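Ribulose bisphosphate carboxylase (Pyrococcus horikoshii, PDB 2CWX) probably catalyses the magnesium-dependent carboxylation of ribulose 1,5-bisphosphate to two molecules of 3-phosphoglycerate, as part of an archaeal AMP degradation pathway. Local coordinates at residues A[131-136]-A[302-307]; A[273-278]-A[306-311]. One frame throughout, in Å; residues are numbered along the deposited sequence.

Contacts 1 and 2 share Gly306 and Val307, their centres about 11 Å apart. In contact 1 the loop 131-136 lies against the C-terminal end of helix 295-305; in contact 2 the chain leaving that helix becomes strand 309-311 of the TIM barrel, beside strand 274-278. The two also touch directly, Pro136 CB being 3.4 Å from Asp308 OD1. Contact 2 reaches the probable active site with His278 and His311, and the side chain of His278 is about 3 Å from those of the predicted metal ligands Lys186 and Glu189. Contact 1 stands further back, the side chain of its Val307 lying about 9 Å from that of His278.

Contact 1: A[131-136]-A[302-307]; sequences RHFKGP and ARMIGV
Phe133 lies against Met304 where a Schellman motif closes helix 295-305, with Gly306, at positive phi, as its C-prime residue. The methyl CE of Met304 sits over one face of the Phe133 ring, off-centre toward the rim, 4.1 Å from the ring centroid and 23° off the ring normal. A bend at the end of the methionine chain, chi3 58°, carries CE there, while SD stays above the same ring at 5.4 Å from its centroid, a more distant Met-aromatic contact. Phe133 has its CG beside the backbone N and anti to the carbonyl carbon; this chi1 of -73° directs the ring to the helix end, where Phe133 CE2 is 4.4 Å from Ile305 CG1. Tyr129 also meets this ring. With an alanine here, the Met304 methyl would probably lose the face it rests on and a gap would open between the loop and the helix end.

Backbone groups tie the loop to the helix end. Gly135 N donates a 3.0 Å hydrogen bond to Met304 O, and Phe133 CB packs on the same oxygen. One water joins the next carbonyl to the loop, accepting from Lys134 N at 2.8 Å and donating to Ile305 O at 2.7 Å. Gly306 brings its CA against the Gly135-Pro136 peptide, where a beta carbon would clash with Gly135 O. Beyond it the Pro136 ring covers Val307 O, a buried carbonyl oxygen with no polar partner in the model; Pro136 CG is 3.3 Å from it.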
loop_
_atom_site.group_PDB
_atom_site.type_symbol
_atom_site.label_atom_id
_atom_site.label_comp_id
_atom_site.label_asym_id
_atom_site.label_seq_id
_atom_site.Cartn_x
_atom_site.Cartn_y
_atom_site.Cartn_z
ATOM N N ARG A 131 -31.882 -8.133 -11.082
ATOM C CA ARG A 131 -31.305 -6.798 -11.063
ATOM C C ARG A 131 -29.964 -6.725 -10.343
ATOM O O ARG A 131 -29.269 -5.743 -10.474
ATOM C CB ARG A 131 -32.291 -5.799 -10.431
ATOM C CG ARG A 131 -32.418 -5.877 -8.917
ATOM C CD ARG A 131 -33.460 -4.950 -8.380
ATOM N NE ARG A 131 -32.983 -3.571 -8.463
ATOM C CZ ARG A 131 -33.737 -2.482 -8.535
ATOM N NH1 ARG A 131 -35.057 -2.562 -8.522
ATOM N NH2 ARG A 131 -33.156 -1.293 -8.631
ATOM N N HIS A 132 -29.601 -7.745 -9.572
ATOM C CA HIS A 132 -28.309 -7.761 -8.897
ATOM C C HIS A 132 -27.248 -8.483 -9.729
ATOM O O HIS A 132 -26.242 -8.809 -9.192
ATOM C CB HIS A 132 -28.440 -8.388 -7.511
ATOM C CG HIS A 132 -29.433 -7.667 -6.673
ATOM N ND1 HIS A 132 -30.720 -8.131 -6.458
ATOM C CD2 HIS A 132 -29.373 -6.441 -6.120
ATOM C CE1 HIS A 132 -31.385 -7.228 -5.748
ATOM N NE2 HIS A 132 -30.595 -6.201 -5.534
ATOM N N PHE A 133 -27.520 -8.735 -11.015
ATOM C CA PHE A 133 -26.551 -9.282 -11.961
ATOM C C PHE A 133 -26.396 -8.279 -13.074
ATOM O O PHE A 133 -27.360 -7.614 -13.444
ATOM C CB PHE A 133 -27.054 -10.633 -12.481
ATOM C CG PHE A 133 -26.953 -11.691 -11.459
ATOM C CD1 PHE A 133 -27.979 -11.887 -10.545
ATOM C CD2 PHE A 133 -25.765 -12.354 -11.272
ATOM C CE1 PHE A 133 -27.835 -12.789 -9.490
ATOM C CE2 PHE A 133 -25.630 -13.287 -10.251
ATOM C CZ PHE A 133 -26.689 -13.507 -9.365
ATOM N N LYS A 134 -25.202 -8.179 -13.651
ATOM C CA LYS A 134 -24.984 -7.183 -14.689
ATOM C C LYS A 134 -25.223 -7.707 -16.089
ATOM O O LYS A 134 -25.481 -6.934 -17.003
ATOM C CB LYS A 134 -23.542 -6.643 -14.636
ATOM C CG LYS A 134 -23.186 -6.008 -13.320
ATOM C CD LYS A 134 -21.717 -5.547 -13.267
ATOM C CE LYS A 134 -20.707 -6.770 -13.061
ATOM N NZ LYS A 134 -20.764 -7.712 -11.815
ATOM N N GLY A 135 -25.048 -9.014 -16.280
ATOM C CA GLY A 135 -25.035 -9.586 -17.606
ATOM C C GLY A 135 -23.794 -9.233 -18.377
ATOM O O GLY A 135 -22.836 -8.723 -17.805
ATOM N N PRO A 136 -23.746 -9.557 -19.671
ATOM C CA PRO A 136 -22.529 -9.273 -20.456
ATOM C C PRO A 136 -22.134 -7.810 -20.440
ATOM O O PRO A 136 -22.972 -6.923 -20.535
ATOM C CB PRO A 136 -22.885 -9.736 -21.868
ATOM C CG PRO A 136 -24.035 -10.669 -21.680
ATOM C CD PRO A 136 -24.763 -10.254 -20.452
ATOM N N ALA A 302 -24.869 -18.428 -16.964
ATOM C CA ALA A 302 -23.664 -17.790 -17.552
ATOM C C ALA A 302 -23.972 -16.451 -18.180
ATOM O O ALA A 302 -23.167 -15.536 -18.100
ATOM C CB ALA A 302 -23.045 -18.697 -18.570
ATOM N N ARG A 303 -25.154 -16.323 -18.788
ATOM C CA ARG A 303 -25.567 -15.071 -19.371
ATOM C C ARG A 303 -25.873 -14.028 -18.235
ATOM O O ARG A 303 -25.487 -12.892 -18.316
ATOM C CB ARG A 303 -26.764 -15.248 -20.319
ATOM C CG ARG A 303 -27.383 -13.922 -20.786
ATOM C CD ARG A 303 -28.270 -14.048 -21.992
ATOM N NE ARG A 303 -28.729 -12.739 -22.440
ATOM C CZ ARG A 303 -29.900 -12.449 -22.993
ATOM N NH1 ARG A 303 -30.810 -13.383 -23.234
ATOM N NH2 ARG A 303 -30.153 -11.180 -23.307
ATOM N N MET A 304 -26.501 -14.459 -17.159
ATOM C CA MET A 304 -26.793 -13.544 -16.032
ATOM C C MET A 304 -25.563 -12.962 -15.436
ATOM O O MET A 304 -25.490 -11.764 -15.177
ATOM C CB MET A 304 -27.487 -14.303 -14.927
ATOM C CG MET A 304 -28.818 -14.655 -15.265
ATOM S SD MET A 304 -29.650 -15.558 -13.913
ATOM C CE MET A 304 -29.538 -14.510 -12.697
ATOM N N ILE A 305 -24.568 -13.806 -15.213
ATOM C CA ILE A 305 -23.283 -13.341 -14.678
ATOM C C ILE A 305 -22.640 -12.449 -15.693
ATOM O O ILE A 305 -22.194 -11.326 -15.392
ATOM C CB ILE A 305 -22.368 -14.515 -14.299
ATOM C CG1 ILE A 305 -22.964 -15.298 -13.161
ATOM C CG2 ILE A 305 -20.971 -14.019 -13.842
ATOM C CD1 ILE A 305 -22.285 -16.650 -12.900
ATOM N N GLY A 306 -22.600 -12.939 -16.919
ATOM C CA GLY A 306 -22.302 -12.104 -18.062
ATOM C C GLY A 306 -21.096 -12.565 -18.866
ATOM O O GLY A 306 -20.190 -11.786 -19.052
ATOM N N VAL A 307 -21.100 -13.809 -19.332
ATOM C CA VAL A 307 -20.240 -14.178 -20.475
ATOM C C VAL A 307 -20.771 -13.492 -21.754
ATOM O O VAL A 307 -21.926 -13.252 -21.872
ATOM C CB VAL A 307 -20.119 -15.687 -20.661
ATOM C CG1 VAL A 307 -19.675 -16.365 -19.324
ATOM C CG2 VAL A 307 -21.396 -16.297 -21.118
HETATM O O HOH W 1 -22.995 -9.851 -13.254
#

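Contact 2: A[273-278]-A[306-311]; sequences LAIHAH and GVDQIH
Ile275 and Asp308 open the pairing of two neighbouring parallel strands of the TIM barrel, 274-278 and 309-311, joined in the chain by a beta-alpha-beta crossover through helix 295-305. The strand axes lie 4.8 Å apart at 8°. Among the backbone bonds, Ile275 O accepts from both Asp308 N and Gln309 N. Ala277 N then gives a nearly straight bond to Gln309 O at 2.9 Å, and a weak one from His311 N to Ala277 O follows.

Two polar side chains reach across. Asp308 holds its CG beside its own backbone N (chi1 -60°), which brings OD2 to Ile275 N at 2.8 Å, met on the anti side of the carboxylate. His276 ND1 donates a hydrogen bond of 3.1 Å to a lone pair of Gln309 OE1; the oxygen lies in the imidazole plane, with ring and amide turned 74° apart.

Apolar contact gathers on the face that bears Ala277 and Ile310, where Ala277 CB touches Ile310 CG1 at 4.0 Å and, from the preceding loop, Val307 CG1 at 3.7 Å.

At the C-terminal end of the two strands His276, His278 and His311 form an aromatic cluster: His311 turns an edge to the face of His278, although the model is too tight there for the detail to be trusted, and His311 NE2 is 3.0 Å from His276 NE2.

Asp308 OD1 accepts from Phe138 N and Gly139 N, so the buried carboxylate is gripped by three backbone N-H groups and is probably ionised. The Gln309 bond probably fixes the rotation of His276 with ND1 as donor, consistent with a second-shell role beside His311, a predicted substrate ligand.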
loop_
_atom_site.group_PDB
_atom_site.type_symbol
_atom_site.label_atom_id
_atom_site.label_comp_id
_atom_site.label_asym_id
_atom_site.label_seq_id
_atom_site.Cartn_x
_atom_site.Cartn_y
_atom_site.Cartn_z
ATOM N N LEU A 273 -12.559 -6.229 -20.468
ATOM C CA LEU A 273 -12.327 -7.433 -21.243
ATOM C C LEU A 273 -13.667 -8.186 -21.454
ATOM O O LEU A 273 -14.469 -8.313 -20.514
ATOM C CB LEU A 273 -11.401 -8.344 -20.473
ATOM C CG LEU A 273 -9.982 -7.885 -20.239
ATOM C CD1 LEU A 273 -9.322 -8.827 -19.200
ATOM C CD2 LEU A 273 -9.185 -7.860 -21.565
ATOM N N ALA A 274 -13.916 -8.634 -22.679
ATOM C CA ALA A 274 -15.014 -9.556 -22.966
ATOM C C ALA A 274 -14.636 -10.987 -22.563
ATOM O O ALA A 274 -13.449 -11.323 -22.575
ATOM C CB ALA A 274 -15.380 -9.532 -24.468
ATOM N N ILE A 275 -15.647 -11.797 -22.216
ATOM C CA ILE A 275 -15.438 -13.188 -21.799
ATOM C C ILE A 275 -16.010 -14.131 -22.823
ATOM O O ILE A 275 -17.190 -14.038 -23.172
ATOM C CB ILE A 275 -16.092 -13.518 -20.440
ATOM C CG1 ILE A 275 -15.506 -12.672 -19.344
ATOM C CG2 ILE A 275 -15.926 -15.026 -20.107
ATOM C CD1 ILE A 275 -16.250 -12.748 -18.056
ATOM N N HIS A 276 -15.172 -15.037 -23.284
ATOM C CA HIS A 276 -15.595 -16.141 -24.099
ATOM C C HIS A 276 -15.610 -17.349 -23.186
ATOM O O HIS A 276 -14.582 -17.697 -22.580
ATOM C CB HIS A 276 -14.618 -16.366 -25.255
ATOM C CG HIS A 276 -14.858 -17.645 -25.983
ATOM N ND1 HIS A 276 -15.508 -17.698 -27.188
ATOM C CD2 HIS A 276 -14.614 -18.929 -25.629
ATOM C CE1 HIS A 276 -15.609 -18.959 -27.571
ATOM N NE2 HIS A 276 -15.099 -19.726 -26.626
ATOM N N ALA A 277 -16.776 -17.949 -23.038
ATOM C CA ALA A 277 -16.939 -19.086 -22.163
ATOM C C ALA A 277 -16.869 -20.378 -22.988
ATOM O O ALA A 277 -17.659 -20.584 -23.915
ATOM C CB ALA A 277 -18.238 -19.004 -21.441
ATOM N N HIS A 278 -15.885 -21.199 -22.669
ATOM C CA HIS A 278 -15.808 -22.561 -23.144
ATOM C C HIS A 278 -16.544 -23.451 -22.144
ATOM O O HIS A 278 -16.442 -23.265 -20.936
ATOM C CB HIS A 278 -14.367 -23.028 -23.172
ATOM C CG HIS A 278 -14.126 -24.157 -24.119
ATOM N ND1 HIS A 278 -14.587 -25.432 -23.888
ATOM C CD2 HIS A 278 -13.422 -24.210 -25.284
ATOM C CE1 HIS A 278 -14.216 -26.219 -24.890
ATOM N NE2 HIS A 278 -13.506 -25.500 -25.750
ATOM N N GLY A 306 -22.600 -12.939 -16.919
ATOM C CA GLY A 306 -22.302 -12.104 -18.062
ATOM C C GLY A 306 -21.096 -12.565 -18.866
ATOM O O GLY A 306 -20.190 -11.786 -19.052
ATOM N N VAL A 307 -21.100 -13.809 -19.332
ATOM C CA VAL A 307 -20.240 -14.178 -20.475
ATOM C C VAL A 307 -20.771 -13.492 -21.754
ATOM O O VAL A 307 -21.926 -13.252 -21.872
ATOM C CB VAL A 307 -20.119 -15.687 -20.661
ATOM C CG1 VAL A 307 -19.675 -16.365 -19.324
ATOM C CG2 VAL A 307 -21.396 -16.297 -21.118
ATOM N N ASP A 308 -19.882 -13.152 -22.671
ATOM C CA ASP A 308 -20.216 -12.436 -23.891
ATOM C C ASP A 308 -20.443 -13.356 -25.080
ATOM O O ASP A 308 -21.177 -12.988 -25.991
ATOM C CB ASP A 308 -19.144 -11.400 -24.214
ATOM C CG ASP A 308 -18.992 -10.382 -23.124
ATOM O OD1 ASP A 308 -19.787 -9.402 -23.119
ATOM O OD2 ASP A 308 -18.108 -10.448 -22.225
ATOM N N GLN A 309 -19.808 -14.528 -25.080
ATOM C CA GLN A 309 -20.000 -15.555 -26.108
ATOM C C GLN A 309 -19.933 -16.881 -25.374
ATOM O O GLN A 309 -19.171 -17.006 -24.414
ATOM C CB GLN A 309 -18.889 -15.565 -27.188
ATOM C CG GLN A 309 -18.201 -14.324 -27.337
ATOM C CD GLN A 309 -17.209 -14.230 -28.457
ATOM O OE1 GLN A 309 -16.331 -15.099 -28.636
ATOM N NE2 GLN A 309 -17.228 -13.098 -29.119
ATOM N N ILE A 310 -20.682 -17.860 -25.814
ATOM C CA ILE A 310 -20.614 -19.192 -25.254
ATOM C C ILE A 310 -20.841 -20.259 -26.315
ATOM O O ILE A 310 -21.672 -20.075 -27.183
ATOM C CB ILE A 310 -21.634 -19.353 -24.093
ATOM C CG1 ILE A 310 -21.394 -20.645 -23.334
ATOM C CG2 ILE A 310 -23.058 -19.302 -24.578
ATOM C CD1 ILE A 310 -22.152 -20.698 -21.978
ATOM N N HIS A 311 -20.128 -21.382 -26.203
ATOM C CA HIS A 311 -20.353 -22.550 -27.079
ATOM C C HIS A 311 -21.752 -23.166 -26.846
ATOM O O HIS A 311 -22.131 -23.396 -25.698
ATOM C CB HIS A 311 -19.319 -23.668 -26.820
ATOM C CG HIS A 311 -17.889 -23.290 -27.045
ATOM N ND1 HIS A 311 -16.841 -24.067 -26.576
ATOM C CD2 HIS A 311 -17.315 -22.242 -27.691
ATOM C CE1 HIS A 311 -15.692 -23.489 -26.910
ATOM N NE2 HIS A 311 -15.950 -22.393 -27.594
#